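Local coordinates for protein branched-chain alpha-ketoacid decarboxylase (Lactococcus lactis, PDB 2VBF) that probably decarboxylates branched-chain and aromatic alpha-keto acids to aldehydes, using thiamine diphosphate and a magnesium ion, at residues 33-38 against 117-122. Residues are numbered along the deposited sequence; the frame is centred on the assembly and turned at random.
Sequences DRLHEL and VEIVGS
Leu35 meets strand 116-122 with its two methyl groups, each on a different residue. CD1 comes tip to tip with CD1 of Ile119 at 3.9 Å, while CD2 approaches CG2 of Val117 more loosely, at 4.3 Å. With CG anti to the carbonyl carbon (chi1 -62°) and the chain then extended, the leucine fork points away from its helix at the sheet. Ile119 answers in kind: its CG1 arm lies beside the backbone N and runs out to the helix; the shorter Val117, without a CD1, makes the looser approach. Because strand side chains alternate, Val117 and Ile119 share one face of the sheet, and beta-branched residues suit that extended backbone. Ala90 of strand 89-94 also touches Leu35, and Leu173 and Leu176 of helix 165-179 pack on Val117, so the three touching residues are buried among apolar side chains. On the far side of the helix His36 is exposed, with Asp33 and Glu37 partly so. On a separate flank Arg34 is buried, its charge met by Asp170 and Glu37: NH1 lies 2.8 Å from OE2 of Glu37, which uses its syn lone pair and sits 22° out of the guanidinium plane. A helix laid by an apolar residue on a parallel sheet is characteristic of the alpha/beta fold, here the six-stranded N-terminal domain of a thiamine diphosphate enzyme.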
# COMPACT_ATOMS: atom_id res chain seq x y z
N ASP A 33 6.09 -9.03 -26.25
CA ASP A 33 5.38 -9.12 -27.52
C ASP A 33 3.88 -9.30 -27.30
O ASP A 33 3.07 -8.62 -27.93
CB ASP A 33 5.92 -10.26 -28.38
CG ASP A 33 7.15 -9.87 -29.21
OD1 ASP A 33 7.53 -8.68 -29.24
OD2 ASP A 33 7.74 -10.76 -29.84
N ARG A 34 3.51 -10.19 -26.37
CA ARG A 34 2.10 -10.43 -26.06
C ARG A 34 1.44 -9.20 -25.46
O ARG A 34 0.31 -8.88 -25.80
CB ARG A 34 1.93 -11.62 -25.12
CG ARG A 34 2.23 -12.99 -25.74
CD ARG A 34 1.47 -13.22 -27.05
NE ARG A 34 1.28 -14.65 -27.35
CZ ARG A 34 0.69 -15.12 -28.45
NH1 ARG A 34 0.25 -14.30 -29.39
NH2 ARG A 34 0.55 -16.42 -28.62
N LEU A 35 2.14 -8.50 -24.56
CA LEU A 35 1.62 -7.25 -24.01
C LEU A 35 1.39 -6.21 -25.11
O LEU A 35 0.37 -5.53 -25.13
CB LEU A 35 2.54 -6.69 -22.91
CG LEU A 35 2.72 -7.58 -21.68
CD1 LEU A 35 3.64 -6.86 -20.69
CD2 LEU A 35 1.38 -7.97 -21.02
N HIS A 36 2.34 -6.09 -26.04
CA HIS A 36 2.15 -5.23 -27.21
C HIS A 36 0.89 -5.59 -28.00
O HIS A 36 0.14 -4.70 -28.41
CB HIS A 36 3.36 -5.29 -28.13
CG HIS A 36 3.15 -4.59 -29.44
ND1 HIS A 36 3.16 -3.22 -29.56
CD2 HIS A 36 2.91 -5.08 -30.68
CE1 HIS A 36 2.95 -2.89 -30.82
NE2 HIS A 36 2.78 -3.99 -31.52
N GLU A 37 0.66 -6.88 -28.22
CA GLU A 37 -0.53 -7.34 -28.93
C GLU A 37 -1.82 -6.89 -28.25
O GLU A 37 -2.83 -6.65 -28.92
CB GLU A 37 -0.59 -8.87 -29.00
CG GLU A 37 0.41 -9.55 -29.88
CD GLU A 37 0.18 -11.06 -29.89
OE1 GLU A 37 -0.97 -11.50 -29.67
OE2 GLU A 37 1.15 -11.80 -30.12
N LEU A 38 -1.79 -6.82 -26.91
CA LEU A 38 -2.93 -6.35 -26.12
C LEU A 38 -3.14 -4.83 -26.19
O LEU A 38 -4.12 -4.33 -25.63
CB LEU A 38 -2.77 -6.78 -24.66
CG LEU A 38 -2.78 -8.28 -24.36
CD1 LEU A 38 -2.47 -8.55 -22.87
CD2 LEU A 38 -4.10 -8.92 -24.76
N VAL A 117 -2.57 -6.70 -15.99
CA VAL A 117 -1.56 -7.73 -15.74
C VAL A 117 -0.54 -7.21 -14.71
O VAL A 117 0.12 -6.20 -14.95
CB VAL A 117 -0.79 -8.08 -17.03
CG1 VAL A 117 0.14 -9.25 -16.79
CG2 VAL A 117 -1.78 -8.35 -18.18
N GLU A 118 -0.40 -7.91 -13.59
CA GLU A 118 0.74 -7.67 -12.71
C GLU A 118 1.81 -8.70 -12.97
O GLU A 118 1.54 -9.89 -12.94
CB GLU A 118 0.35 -7.67 -11.24
CG GLU A 118 1.57 -7.36 -10.36
CD GLU A 118 1.21 -7.13 -8.90
OE1 GLU A 118 0.02 -7.26 -8.53
OE2 GLU A 118 2.16 -6.83 -8.15
N ILE A 119 3.03 -8.23 -13.23
CA ILE A 119 4.19 -9.08 -13.41
C ILE A 119 5.04 -8.89 -12.16
O ILE A 119 5.37 -7.76 -11.80
CB ILE A 119 5.03 -8.67 -14.64
CG1 ILE A 119 4.18 -8.73 -15.92
CG2 ILE A 119 6.30 -9.54 -14.74
CD1 ILE A 119 4.79 -7.99 -17.10
N VAL A 120 5.37 -9.99 -11.48
CA VAL A 120 6.14 -9.95 -10.25
C VAL A 120 7.49 -10.63 -10.49
O VAL A 120 7.54 -11.82 -10.79
CB VAL A 120 5.41 -10.67 -9.11
CG1 VAL A 120 6.19 -10.51 -7.80
CG2 VAL A 120 3.99 -10.16 -8.99
N GLY A 121 8.57 -9.85 -10.42
CA GLY A 121 9.91 -10.40 -10.52
C GLY A 121 10.27 -11.15 -9.25
O GLY A 121 10.09 -10.63 -8.15
N SER A 122 10.76 -12.38 -9.40
CA SER A 122 11.05 -13.24 -8.25
C SER A 122 12.49 -13.76 -8.29
O SER A 122 13.17 -13.65 -9.32
CB SER A 122 10.04 -14.40 -8.17
OG SER A 122 10.10 -15.22 -9.32